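Local atomic coordinates of putative uncharacterized protein (Actinomyces odontolyticus, PDB entry 3UP9), a protein that probably serves as a membrane-anchored, methionine-binding lipoprotein of the NlpA family, holding a selenomethionine between its two lobes in the crystal. Residues T8-A13 with G55-N60; E88-F93 with V172-F177. All coordinates share one frame; numbering follows the deposited sequence.

Interaction 1: residues T8-A13 with G55-N60; sequences TLTVGA and GDLDAN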
# COMPACT_ATOMS: atom_id res chain seq x y z
N THR A 8 9.57 -11.70 21.35
CA THR A 8 8.37 -10.96 21.02
C THR A 8 8.74 -9.92 20.05
O THR A 8 9.76 -9.28 20.26
CB THR A 8 7.75 -10.27 22.24
OG1 THR A 8 7.12 -11.27 23.03
CG2 THR A 8 6.70 -9.28 21.81
N LEU A 9 7.91 -9.70 19.03
CA LEU A 9 8.20 -8.73 17.98
C LEU A 9 7.11 -7.68 17.86
O LEU A 9 6.00 -8.03 17.58
CB LEU A 9 8.29 -9.40 16.62
CG LEU A 9 9.43 -10.30 16.23
CD1 LEU A 9 9.16 -10.83 14.82
CD2 LEU A 9 10.72 -9.52 16.21
N THR A 10 7.43 -6.39 18.04
CA THR A 10 6.45 -5.33 17.83
C THR A 10 6.48 -5.00 16.30
O THR A 10 7.52 -4.60 15.74
CB THR A 10 6.69 -4.11 18.81
OG1 THR A 10 6.89 -4.60 20.15
CG2 THR A 10 5.50 -3.16 18.84
N VAL A 11 5.35 -5.24 15.63
CA VAL A 11 5.25 -5.01 14.22
C VAL A 11 4.11 -4.03 13.93
O VAL A 11 2.95 -4.28 14.32
CB VAL A 11 4.94 -6.31 13.43
CG1 VAL A 11 5.03 -6.02 11.94
CG2 VAL A 11 5.89 -7.44 13.81
N GLY A 12 4.44 -2.92 13.23
CA GLY A 12 3.48 -1.93 12.80
C GLY A 12 2.87 -2.25 11.45
O GLY A 12 3.56 -2.71 10.56
N ALA A 13 1.58 -2.03 11.28
CA ALA A 13 0.88 -2.51 10.09
C ALA A 13 -0.34 -1.67 9.88
O ALA A 13 -0.96 -1.24 10.85
CB ALA A 13 0.49 -3.96 10.24
N GLY A 55 13.24 3.39 16.84
CA GLY A 55 13.32 2.35 17.86
C GLY A 55 12.01 1.92 18.53
O GLY A 55 12.06 1.31 19.54
N ASP A 56 10.85 2.16 17.95
CA ASP A 56 9.59 1.83 18.62
C ASP A 56 9.00 0.47 18.16
O ASP A 56 8.18 -0.11 18.86
CB ASP A 56 8.58 2.96 18.40
CG ASP A 56 8.96 4.23 19.13
OD1 ASP A 56 8.95 4.23 20.37
OD2 ASP A 56 9.22 5.26 18.43
N LEU A 57 9.42 0.02 16.97
CA LEU A 57 8.97 -1.15 16.28
C LEU A 57 10.19 -1.96 15.93
O LEU A 57 11.27 -1.44 15.68
CB LEU A 57 8.24 -0.79 14.97
CG LEU A 57 6.95 -0.02 14.96
CD1 LEU A 57 6.61 0.44 13.53
CD2 LEU A 57 5.84 -0.83 15.65
N ASP A 58 10.01 -3.25 15.91
CA ASP A 58 11.02 -4.19 15.42
C ASP A 58 10.94 -4.33 13.90
O ASP A 58 11.96 -4.53 13.25
CB ASP A 58 10.85 -5.56 16.09
CG ASP A 58 11.18 -5.54 17.60
OD1 ASP A 58 12.25 -5.00 17.98
OD2 ASP A 58 10.38 -6.12 18.40
N ALA A 59 9.75 -4.21 13.34
CA ALA A 59 9.52 -4.41 11.90
C ALA A 59 8.25 -3.64 11.58
O ALA A 59 7.51 -3.31 12.47
CB ALA A 59 9.38 -5.89 11.52
N ASN A 60 8.02 -3.32 10.32
CA ASN A 60 6.68 -2.89 9.89
C ASN A 60 6.30 -3.68 8.63
O ASN A 60 7.15 -4.22 7.93
CB ASN A 60 6.49 -1.35 9.74
CG ASN A 60 7.38 -0.72 8.68
OD1 ASN A 60 7.55 -1.27 7.59
ND2 ASN A 60 7.92 0.49 8.98
O HOH W 1 9.54 -4.30 21.19

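Interaction 2: residues E88-F93 with V172-F177; sequences EPLGVF and VINGNF. With MSE (selenomethionine), chain B.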
# COMPACT_ATOMS: atom_id res chain seq x y z
N GLU A 88 -1.60 -4.99 -3.87
CA GLU A 88 -2.91 -4.33 -3.81
C GLU A 88 -3.07 -3.46 -5.05
O GLU A 88 -2.52 -2.36 -5.06
CB GLU A 88 -3.01 -3.41 -2.59
CG GLU A 88 -3.21 -4.07 -1.24
CD GLU A 88 -2.65 -3.21 -0.10
OE1 GLU A 88 -2.83 -1.98 -0.14
OE2 GLU A 88 -1.99 -3.76 0.81
N PRO A 89 -3.80 -3.94 -6.09
CA PRO A 89 -4.00 -3.12 -7.24
C PRO A 89 -4.56 -1.70 -6.89
O PRO A 89 -5.48 -1.54 -6.07
CB PRO A 89 -4.97 -3.95 -8.10
CG PRO A 89 -4.74 -5.37 -7.70
CD PRO A 89 -4.53 -5.23 -6.23
N LEU A 90 -3.97 -0.68 -7.51
CA LEU A 90 -4.39 0.69 -7.29
C LEU A 90 -5.64 0.92 -8.10
O LEU A 90 -5.78 0.41 -9.24
CB LEU A 90 -3.28 1.65 -7.68
CG LEU A 90 -3.41 3.12 -7.25
CD1 LEU A 90 -3.49 3.30 -5.71
CD2 LEU A 90 -2.28 3.91 -7.92
N GLY A 91 -6.59 1.64 -7.52
CA GLY A 91 -7.83 1.92 -8.22
C GLY A 91 -8.20 3.40 -8.27
O GLY A 91 -7.78 4.21 -7.44
N VAL A 92 -8.97 3.72 -9.29
CA VAL A 92 -9.69 4.97 -9.42
C VAL A 92 -11.06 4.63 -8.89
O VAL A 92 -11.68 3.62 -9.29
CB VAL A 92 -9.76 5.46 -10.87
CG1 VAL A 92 -10.57 6.76 -10.94
CG2 VAL A 92 -8.36 5.62 -11.45
N PHE A 93 -11.48 5.44 -7.93
CA PHE A 93 -12.76 5.32 -7.31
C PHE A 93 -13.53 6.59 -7.50
O PHE A 93 -12.96 7.62 -7.79
CB PHE A 93 -12.56 5.03 -5.81
CG PHE A 93 -11.86 3.72 -5.55
CD1 PHE A 93 -10.48 3.63 -5.52
CD2 PHE A 93 -12.59 2.56 -5.36
CE1 PHE A 93 -9.83 2.42 -5.28
CE2 PHE A 93 -11.95 1.34 -5.12
CZ PHE A 93 -10.58 1.28 -5.05
N VAL A 172 -7.81 8.71 -6.73
CA VAL A 172 -6.96 7.50 -6.87
C VAL A 172 -6.57 7.01 -5.47
O VAL A 172 -6.05 7.78 -4.69
CB VAL A 172 -5.71 7.72 -7.77
CG1 VAL A 172 -5.02 6.39 -8.07
CG2 VAL A 172 -6.13 8.44 -9.09
N ILE A 173 -6.83 5.74 -5.16
CA ILE A 173 -6.79 5.28 -3.79
C ILE A 173 -6.13 3.90 -3.65
O ILE A 173 -6.66 2.92 -4.14
CB ILE A 173 -8.19 5.20 -3.15
CG1 ILE A 173 -9.05 6.45 -3.42
CG2 ILE A 173 -8.06 4.93 -1.65
CD1 ILE A 173 -10.36 6.52 -2.59
N ASN A 174 -5.03 3.84 -2.88
CA ASN A 174 -4.36 2.59 -2.54
C ASN A 174 -5.28 1.64 -1.82
O ASN A 174 -6.16 2.07 -0.99
CB ASN A 174 -3.13 2.88 -1.65
CG ASN A 174 -2.07 3.76 -2.34
OD1 ASN A 174 -2.25 4.98 -2.50
ND2 ASN A 174 -0.98 3.15 -2.74
N GLY A 175 -5.08 0.35 -2.07
CA GLY A 175 -5.91 -0.71 -1.45
C GLY A 175 -6.20 -0.60 0.04
O GLY A 175 -7.35 -0.63 0.43
N ASN A 176 -5.16 -0.44 0.86
CA ASN A 176 -5.31 -0.33 2.30
C ASN A 176 -6.32 0.73 2.69
O ASN A 176 -7.06 0.49 3.61
CB ASN A 176 -3.98 -0.08 3.06
CG ASN A 176 -3.35 1.26 2.75
OD1 ASN A 176 -2.82 1.48 1.66
ND2 ASN A 176 -3.40 2.18 3.71
N PHE A 177 -6.34 1.87 1.98
CA PHE A 177 -7.28 2.98 2.23
C PHE A 177 -8.72 2.64 1.72
O PHE A 177 -9.72 2.94 2.40
CB PHE A 177 -6.78 4.33 1.64
CG PHE A 177 -5.52 4.86 2.28
CD1 PHE A 177 -5.47 5.05 3.68
CD2 PHE A 177 -4.40 5.21 1.49
CE1 PHE A 177 -4.30 5.50 4.29
CE2 PHE A 177 -3.26 5.67 2.10
CZ PHE A 177 -3.20 5.82 3.51
N MSE B . -0.68 -0.97 1.01
CA MSE B . -0.26 0.03 0.01
C MSE B . -0.19 -0.52 -1.40
O MSE B . 0.16 -1.72 -1.58
OXT MSE B . -0.48 0.26 -2.32
CB MSE B . 1.10 0.59 0.36
CG MSE B . 1.57 1.76 -0.56
SE MSE B . 3.31 2.36 -0.01
CE MSE B . 3.06 2.83 1.91
O HOH W 2 -2.83 -0.08 -3.83
O HOH W 3 -7.09 0.20 -4.64

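Interaction 1: residues T8-A13 with G55-N60
Asp58 takes hold of Thr10 from two directions, with its carboxylate and with its backbone. OD2 of Asp58 accepts the N-H of Thr10 at 3.0 Å, met on the anti side and 23° out of the carboxylate plane. CG stands anti to the carbonyl carbon of Asp58 (chi1 -68°), which swings the acid back alongside the strand. The same OD2 forms a salt bridge with Lys212, whose NZ also bonds to Thr8 O. Thr10 O is gripped twice: Asp58 N donates to it at 2.8 Å and Ala59 N at 3.3 Å, both in the carbonyl plane. Were Asp58 an alanine, Thr10 N would probably lose this acceptor and Lys212 this salt-bridge partner. Farther along, Gly12 N reaches Ala59 O at 3.2 Å, and CA of Val11 lies 3.3 Å from that oxygen as a CA-H...O contact. Glycine suits position 12 because any CB would run into CD1 of Leu57, whose other methyl, CD2, sits 3.5 Å from Gly12 N. Val11 and Ala59 lie on one face, where Val11 packs on Leu219 of helix 213-223; at Asn60, on the other face, ND2 bonds to Asn49. Strand 7-13 is thus flanked by parallel strands 35-41 and 59-64, with helix 46-53 on the path between those two, consistent with the alpha/beta lobes of the periplasmic-binding-protein clan.

Interaction 2: residues E88-F93 with V172-F177
The contact runs from an antiparallel strand pair into the wall of the selenomethionine pocket, where strand 170-173 gives way to helix 175-180. In the strand pair, Ile173 N donates to Gly91 O at 2.9 Å, almost straight along the C=O axis. Phe93 crosses Ile173 at about a right angle, with CD1 of Phe93 3.7 Å from CB of Ile173, while the ring edge faces Ile173 O. Glycine fits at position 91 because a CB there would strike CE1 of Phe93. On the face of Val92 and Val172, CD2 of the loop residue Leu90 reaches CG1 of Val172 at 3.7 Å; with CG anti to the backbone N (chi1 -168°), Leu90 also lays CD1 against the backbone of Asn174. Gly175 is equally apt: a side chain would collide with CB of Glu88, and the bare backbone lets Glu88 come close to the helix start. There OE1 of Glu88 accepts Asn176 N at 3.0 Å from above the carboxylate plane, and takes the amino N of the selenomethionine at 2.6 Å. His86 holds the other oxygen, OE2. ND2 of Asn174 gives a nearly straight bond (174°) to OXT of the ligand at 3.0 Å, and Arg120 also bonds to the ligand. A water donates to Glu88 O and to OXT, and accepts from Gly175 N. The pocket thus offers an acid to the amino group and N-H donors to the carboxylate, which is consistent with recognition of a zwitterionic amino acid through its alpha-amino and alpha-carboxylate groups.

From the N terminus, strand 7-13 comes first, and interaction 1 closes a loop of 41 residues, largely helical, when residues 55-60 return beside it. The chain then leaves strand 59-64 and reaches residues 88-93, where interaction 2 opens; it closes at 172-177, with 78 residues in between. The two loops follow in series, neither crossing nor nesting. Interaction 1 pairs strands 7-13 and 59-64 of one sheet; interaction 2 pairs 91-93 with 170-173 of another and carries on to the start of helix 175-180. Their centres are 25 Å apart and their nearest atoms about 8 Å, without touching. Interaction 2 borders the bound selenomethionine directly, whereas the side chain of Asn60 in interaction 1 stays about 8 Å from it.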